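PDB 5T1X: lectin from Colocasia esculenta, which binds D-mannose and agglutinates rabbit erythrocytes, acting as one chain of a heterotetrameric mannose-specific plant lectin. Local coordinates for residues G9-T14 with K52-D57; N13-L18 with M27-N32; G81-V86 with L93-P98. All coordinates share one frame; numbering follows the deposited sequence.

Contact 1 of 3, residues G9-T14 with K52-D57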
# COMPACT_ATOMS: atom_id res chain seq x y z
N GLY A 9 -6.61 4.91 10.50
CA GLY A 9 -6.78 6.28 10.98
C GLY A 9 -7.44 7.19 9.96
O GLY A 9 -7.90 8.28 10.32
N GLN A 10 -7.47 6.78 8.67
CA GLN A 10 -8.13 7.57 7.61
C GLN A 10 -9.59 7.13 7.44
O GLN A 10 -9.99 6.09 7.96
CB GLN A 10 -7.38 7.45 6.28
CG GLN A 10 -5.97 8.04 6.33
CD GLN A 10 -5.26 7.89 5.01
OE1 GLN A 10 -5.48 6.95 4.24
NE2 GLN A 10 -4.36 8.81 4.72
N THR A 11 -10.39 7.93 6.73
CA THR A 11 -11.80 7.64 6.49
C THR A 11 -12.14 7.76 5.00
O THR A 11 -11.75 8.73 4.35
CB THR A 11 -12.69 8.62 7.31
OG1 THR A 11 -12.44 8.47 8.71
CG2 THR A 11 -14.18 8.44 7.06
N LEU A 12 -12.87 6.76 4.48
CA LEU A 12 -13.46 6.80 3.15
C LEU A 12 -14.90 7.25 3.42
O LEU A 12 -15.70 6.50 3.98
CB LEU A 12 -13.36 5.46 2.39
CG LEU A 12 -13.97 5.41 0.97
CD1 LEU A 12 -13.19 6.27 -0.01
CD2 LEU A 12 -14.04 3.98 0.45
N ASN A 13 -15.17 8.54 3.15
CA ASN A 13 -16.45 9.18 3.42
C ASN A 13 -17.57 8.67 2.50
O ASN A 13 -17.31 7.96 1.52
CB ASN A 13 -16.32 10.70 3.29
CG ASN A 13 -15.83 11.36 4.55
OD1 ASN A 13 -14.62 11.55 4.75
ND2 ASN A 13 -16.75 11.74 5.42
N THR A 14 -18.82 9.05 2.84
CA THR A 14 -20.04 8.70 2.11
C THR A 14 -19.92 9.13 0.65
O THR A 14 -19.54 10.27 0.37
CB THR A 14 -21.25 9.33 2.82
OG1 THR A 14 -21.12 9.14 4.23
CG2 THR A 14 -22.57 8.74 2.35
N LYS A 52 -19.50 5.58 6.66
CA LYS A 52 -18.07 5.78 6.40
C LYS A 52 -17.28 4.50 6.62
O LYS A 52 -17.65 3.69 7.47
CB LYS A 52 -17.54 6.88 7.34
CG LYS A 52 -18.14 8.27 7.14
CD LYS A 52 -17.98 9.15 8.38
CE LYS A 52 -18.55 10.53 8.20
NZ LYS A 52 -20.04 10.52 8.11
N LEU A 53 -16.17 4.35 5.88
CA LEU A 53 -15.27 3.21 6.00
C LEU A 53 -14.01 3.64 6.72
O LEU A 53 -13.43 4.67 6.37
CB LEU A 53 -14.93 2.62 4.61
CG LEU A 53 -14.01 1.39 4.56
CD1 LEU A 53 -14.68 0.16 5.18
CD2 LEU A 53 -13.59 1.09 3.14
N THR A 54 -13.61 2.88 7.74
CA THR A 54 -12.39 3.14 8.50
C THR A 54 -11.59 1.84 8.62
O THR A 54 -12.09 0.75 8.32
CB THR A 54 -12.68 3.75 9.89
OG1 THR A 54 -13.58 2.92 10.61
CG2 THR A 54 -13.18 5.20 9.81
N LEU A 55 -10.34 1.96 9.04
CA LEU A 55 -9.44 0.83 9.23
C LEU A 55 -8.83 0.97 10.61
O LEU A 55 -8.21 1.99 10.89
CB LEU A 55 -8.39 0.81 8.10
CG LEU A 55 -7.32 -0.30 8.11
CD1 LEU A 55 -7.95 -1.67 7.89
CD2 LEU A 55 -6.30 -0.05 7.02
N THR A 56 -9.07 -0.01 11.49
CA THR A 56 -8.57 0.05 12.87
C THR A 56 -7.05 -0.16 12.93
O THR A 56 -6.43 -0.58 11.95
CB THR A 56 -9.28 -0.97 13.78
OG1 THR A 56 -8.83 -2.29 13.51
CG2 THR A 56 -10.79 -0.89 13.69
N ASP A 57 -6.47 0.12 14.12
CA ASP A 57 -5.04 -0.07 14.39
C ASP A 57 -4.69 -1.56 14.48
O ASP A 57 -3.52 -1.89 14.64
CB ASP A 57 -4.65 0.67 15.69
CG ASP A 57 -4.78 2.18 15.63
OD1 ASP A 57 -4.79 2.73 14.50
OD2 ASP A 57 -4.85 2.81 16.70
O HOH W 1 -9.53 4.64 10.14
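K52 lays the aliphatic part of its side chain against T11 and N13, while on the other side of the same short ladder L12 and L53 meet as a leucine pair. The lysine makes its contact with methylenes rather than charge: CB of K52 lies 3.7 Å from CG2 of T11, and farther out CE of K52 comes within 3.5 Å of ND2 of N13, the two side chains running side by side in the same direction. A turn at the last torsion (chi4 69°) swings the ammonium out of this line, and NZ is hydrogen-bonded to the carbonyl of D50. A long chain with a polar end suits this partly exposed face, where T11 and T54 also lie alongside one another.

L12 and L53 are locked by a reciprocal pair of backbone bonds, each N to the other's O at 2.9 Å, both nearly straight. This antiparallel hydrogen-bonded pair adds strand 11-12 to the edge of the sheet containing 52-55, 61-64 and 70-73, one of the three sheets of the beta-prism II fold of GNA-related lectins. Both side chains leave on the buried face, and CG anti to the backbone N (chi1 180° and -179°) gives them the same shape: CB of L12 is 3.9 Å from CB of L53, and their CD2 methyls are 4.0 Å apart. M27 packs on both leucines, and L6, L61 and I63 surround L53.

Toward G9 the two segments part and a water intervenes. It accepts from N of G9 and N of L55 at 3.0 Å each and donates to O of Q10 at 2.7 Å, so two N-H donors gain an acceptor, beside a weak direct bond from N of G9 to O of L55.

Contact 2 of 3, residues N13-L18 with M27-N32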
# COMPACT_ATOMS: atom_id res chain seq x y z
N ASN A 13 -15.17 8.54 3.15
CA ASN A 13 -16.45 9.18 3.42
C ASN A 13 -17.57 8.67 2.50
O ASN A 13 -17.31 7.96 1.52
CB ASN A 13 -16.32 10.70 3.29
CG ASN A 13 -15.83 11.36 4.55
OD1 ASN A 13 -14.62 11.55 4.75
ND2 ASN A 13 -16.75 11.74 5.42
N THR A 14 -18.82 9.05 2.84
CA THR A 14 -20.04 8.70 2.11
C THR A 14 -19.92 9.13 0.65
O THR A 14 -19.54 10.27 0.37
CB THR A 14 -21.25 9.33 2.82
OG1 THR A 14 -21.12 9.14 4.23
CG2 THR A 14 -22.57 8.74 2.35
N ASP A 15 -20.18 8.18 -0.26
CA ASP A 15 -20.12 8.27 -1.72
C ASP A 15 -18.67 8.47 -2.22
O ASP A 15 -18.45 8.85 -3.37
CB ASP A 15 -21.07 9.36 -2.28
CG ASP A 15 -22.54 9.05 -2.07
OD1 ASP A 15 -22.95 7.89 -2.35
OD2 ASP A 15 -23.28 9.96 -1.65
N GLY A 16 -17.70 8.11 -1.37
CA GLY A 16 -16.28 8.20 -1.69
C GLY A 16 -15.79 6.99 -2.46
O GLY A 16 -16.42 5.92 -2.42
N HIS A 17 -14.66 7.14 -3.16
CA HIS A 17 -14.07 6.07 -3.96
C HIS A 17 -12.62 5.78 -3.67
O HIS A 17 -11.85 6.67 -3.34
CB HIS A 17 -14.09 6.45 -5.46
CG HIS A 17 -15.42 6.74 -6.06
ND1 HIS A 17 -16.00 5.89 -6.97
CD2 HIS A 17 -16.19 7.84 -5.94
CE1 HIS A 17 -17.12 6.48 -7.35
NE2 HIS A 17 -17.28 7.65 -6.75
N LEU A 18 -12.25 4.52 -3.91
CA LEU A 18 -10.90 4.00 -4.12
C LEU A 18 -10.95 3.43 -5.53
O LEU A 18 -11.94 2.78 -5.86
CB LEU A 18 -10.44 2.95 -3.11
CG LEU A 18 -10.27 3.35 -1.63
CD1 LEU A 18 -9.59 2.22 -0.89
CD2 LEU A 18 -9.45 4.63 -1.46
N MET A 27 -18.01 3.53 -1.12
CA MET A 27 -18.69 3.53 0.17
C MET A 27 -19.98 4.28 -0.10
O MET A 27 -19.97 5.51 -0.14
CB MET A 27 -17.82 4.16 1.28
CG MET A 27 -18.52 4.30 2.63
SD MET A 27 -18.84 2.73 3.46
CE MET A 27 -20.56 2.48 3.02
N GLN A 28 -21.05 3.57 -0.41
CA GLN A 28 -22.27 4.22 -0.89
C GLN A 28 -23.13 4.86 0.19
O GLN A 28 -23.03 4.51 1.36
CB GLN A 28 -23.11 3.23 -1.70
CG GLN A 28 -22.35 2.69 -2.90
CD GLN A 28 -23.11 1.70 -3.74
OE1 GLN A 28 -22.76 1.49 -4.89
NE2 GLN A 28 -24.13 1.04 -3.20
N ASN A 29 -24.01 5.80 -0.25
CA ASN A 29 -24.96 6.53 0.61
C ASN A 29 -26.03 5.59 1.18
O ASN A 29 -26.65 5.92 2.19
CB ASN A 29 -25.60 7.72 -0.13
CG ASN A 29 -26.22 7.41 -1.46
OD1 ASN A 29 -27.17 6.63 -1.57
ND2 ASN A 29 -25.76 8.09 -2.50
N ASP A 30 -26.21 4.39 0.57
CA ASP A 30 -27.14 3.37 1.05
C ASP A 30 -26.43 2.41 2.04
O ASP A 30 -26.94 1.33 2.32
CB ASP A 30 -27.81 2.61 -0.12
CG ASP A 30 -26.96 1.62 -0.91
OD1 ASP A 30 -25.73 1.59 -0.70
OD2 ASP A 30 -27.53 0.88 -1.74
N CYS A 31 -25.23 2.80 2.54
CA CYS A 31 -24.39 2.07 3.51
C CYS A 31 -23.79 0.76 2.94
O CYS A 31 -23.18 0.01 3.70
CB CYS A 31 -25.14 1.82 4.81
SG CYS A 31 -24.09 1.89 6.29
N ASN A 32 -23.93 0.50 1.62
CA ASN A 32 -23.33 -0.69 1.01
C ASN A 32 -21.94 -0.35 0.47
O ASN A 32 -21.77 0.67 -0.20
CB ASN A 32 -24.21 -1.27 -0.11
CG ASN A 32 -23.91 -2.71 -0.47
OD1 ASN A 32 -23.20 -3.43 0.22
ND2 ASN A 32 -24.52 -3.20 -1.54
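D15 N donates to M27 O at 2.7 Å, and M27 N answers with a bond to G16 O at 3.2 Å, tying the type II turn N13-G16 to the end of strand 23-27. D15, at the third position, adopts the positive phi (67°) that a type II turn needs, and G16 has no CB to run into N13 O.

CB of M27 lies 3.8 Å from O of N13; with CG anti to the backbone N (chi1 175°), the chain then bends away to pack on L33 and C51. The carboxylate of D15 turns both oxygens to ND2 of N29, the carboxylate and amide planes 79° apart. Two weak bonds join ND2 of N29 to OD1 of D15 (2.8 Å) and OD2 of D15 (3.2 Å), and a third weak one runs from N29 N to OD1. Beside them, CG2 of T14 packs on CA of N29 at 3.7 Å, while OG1 of T14 bonds to C51 O.

Within the loop Q28-N32, D30 OD1 accepts from Q28 NE2 and N32 N, the two donors reaching it from opposite faces of the carboxylate plane; the second bond makes an Asx turn. Q28 OE1 pairs with Y36 OH, and the C31-C51 disulfide ties down this loop, which carries Q28 to N32 of the beta-D-mannose site and opens the carbohydrate-binding motif of bulb-type lectins.

Contact 3 of 3, residues G81-V86 with L93-P98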
# COMPACT_ATOMS: atom_id res chain seq x y z
N GLY A 81 -0.79 -1.60 15.24
CA GLY A 81 0.18 -0.97 14.37
C GLY A 81 -0.48 -0.20 13.25
O GLY A 81 -1.65 0.19 13.37
N ASN A 82 0.28 0.02 12.17
CA ASN A 82 -0.15 0.76 10.98
C ASN A 82 -0.49 -0.19 9.86
O ASN A 82 0.35 -1.02 9.49
CB ASN A 82 0.95 1.74 10.53
CG ASN A 82 1.35 2.76 11.57
OD1 ASN A 82 0.52 3.41 12.20
ND2 ASN A 82 2.65 2.93 11.77
N TYR A 83 -1.70 -0.07 9.31
CA TYR A 83 -2.19 -0.96 8.26
C TYR A 83 -2.56 -0.18 7.02
O TYR A 83 -2.75 1.04 7.08
CB TYR A 83 -3.41 -1.76 8.78
CG TYR A 83 -3.02 -2.82 9.78
CD1 TYR A 83 -2.86 -4.15 9.40
CD2 TYR A 83 -2.77 -2.50 11.12
CE1 TYR A 83 -2.44 -5.12 10.30
CE2 TYR A 83 -2.33 -3.46 12.03
CZ TYR A 83 -2.17 -4.77 11.61
OH TYR A 83 -1.74 -5.73 12.48
N ALA A 84 -2.70 -0.88 5.90
CA ALA A 84 -3.11 -0.27 4.64
C ALA A 84 -4.07 -1.18 3.89
O ALA A 84 -3.76 -2.35 3.68
CB ALA A 84 -1.88 0.03 3.78
N ALA A 85 -5.25 -0.65 3.52
CA ALA A 85 -6.22 -1.36 2.68
C ALA A 85 -5.99 -0.85 1.27
O ALA A 85 -6.11 0.35 1.04
CB ALA A 85 -7.65 -1.10 3.14
N VAL A 86 -5.54 -1.73 0.37
CA VAL A 86 -5.10 -1.35 -0.97
C VAL A 86 -5.96 -1.99 -2.04
O VAL A 86 -6.24 -3.19 -1.97
CB VAL A 86 -3.60 -1.75 -1.16
CG1 VAL A 86 -3.10 -1.42 -2.57
CG2 VAL A 86 -2.72 -1.07 -0.12
N LEU A 93 -9.67 -5.94 -2.98
CA LEU A 93 -9.29 -5.03 -1.91
C LEU A 93 -8.58 -5.88 -0.88
O LEU A 93 -9.11 -6.91 -0.47
CB LEU A 93 -10.51 -4.28 -1.32
CG LEU A 93 -10.22 -3.38 -0.11
CD1 LEU A 93 -9.45 -2.12 -0.51
CD2 LEU A 93 -11.51 -3.01 0.60
N VAL A 94 -7.36 -5.49 -0.52
CA VAL A 94 -6.52 -6.29 0.37
C VAL A 94 -6.04 -5.44 1.54
O VAL A 94 -5.53 -4.34 1.32
CB VAL A 94 -5.30 -6.90 -0.40
CG1 VAL A 94 -4.49 -7.84 0.49
CG2 VAL A 94 -5.73 -7.62 -1.68
N VAL A 95 -6.12 -5.99 2.76
CA VAL A 95 -5.58 -5.32 3.94
C VAL A 95 -4.21 -5.89 4.20
O VAL A 95 -4.08 -7.09 4.41
CB VAL A 95 -6.49 -5.46 5.19
CG1 VAL A 95 -5.85 -4.79 6.40
CG2 VAL A 95 -7.88 -4.90 4.94
N PHE A 96 -3.18 -5.02 4.21
CA PHE A 96 -1.79 -5.40 4.50
C PHE A 96 -1.33 -4.80 5.79
O PHE A 96 -1.51 -3.60 5.99
CB PHE A 96 -0.86 -4.87 3.40
CG PHE A 96 -1.05 -5.44 2.01
CD1 PHE A 96 -0.32 -6.54 1.59
CD2 PHE A 96 -1.90 -4.82 1.10
CE1 PHE A 96 -0.46 -7.04 0.30
CE2 PHE A 96 -2.03 -5.31 -0.20
CZ PHE A 96 -1.31 -6.42 -0.60
N GLY A 97 -0.67 -5.59 6.62
CA GLY A 97 -0.09 -5.02 7.81
C GLY A 97 0.36 -5.99 8.88
O GLY A 97 0.05 -7.18 8.80
N PRO A 98 1.03 -5.47 9.92
CA PRO A 98 1.42 -4.06 10.14
C PRO A 98 2.59 -3.63 9.27
O PRO A 98 3.16 -4.44 8.54
CB PRO A 98 1.79 -4.03 11.63
CG PRO A 98 2.36 -5.40 11.87
CD PRO A 98 1.51 -6.33 11.03
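The Y83 ring has P98 over one face, with CA of P98 4.1 Å from the ring centroid and 16° off the normal, a CH-pi contact. G97 approaches the same ring obliquely: CE1 of Y83 is 3.3 Å from C of G97, a closeness that depends on glycine having no side chain. A cis peptide bond follows G97 and turns the proline onto the tyrosine, whose OH bonds to V79 O. The F96 ring carries CG1 of V94 over one face. With CG anti to the carbonyl carbon (chi1 -65°), it sets its edge against A84 O and V86, CB of V86 being 4.0 Å from CE2 of F96.

The two rings lie on opposite sides of a regular antiparallel hairpin. A84 N donates to F96 O at 3.0 Å and F96 N to A84 O at 2.8 Å; V86 and V94 repeat the exchange. Between them A85 and V95 form a non-hydrogen-bonded pair, the type that brings CA atoms closer, here 4.2 Å from CA of A85 to CA of V95. The small alanine suits this buried face, which packs on L61, with L93 CD1 nearby.

The side bearing A84, V86, V94 and F96 meets a neighbouring subunit, with which V94, V95 and F96 also form a ladder. Backbone polarity is thus spent within the sheet and across the interface, and apolar side chains supply the packing on its two sides.

In the fold
Contact 3 is the most buried of the three, contact 1 is partly buried and contact 2 lies at the surface, about 19 Å from contact 3 between centres and across the middle of the chain. Contacts 1 and 2 share N13 and T14, and M27 of contact 2 meets the strand of L53, so two sheets of the prism meet there. Contact 1 joins contact 3 through L55, which touches Y83 and A85, and through a probable hydrogen bond from G81 N to D57 O. Carboxylate and amide mark contact 2 by the mannose site; contact 1 mixes two ladder bonds, a water bridge and a leucine pair, while contact 3 joins a ladder of four bonds to apolar packing beside the subunit interface.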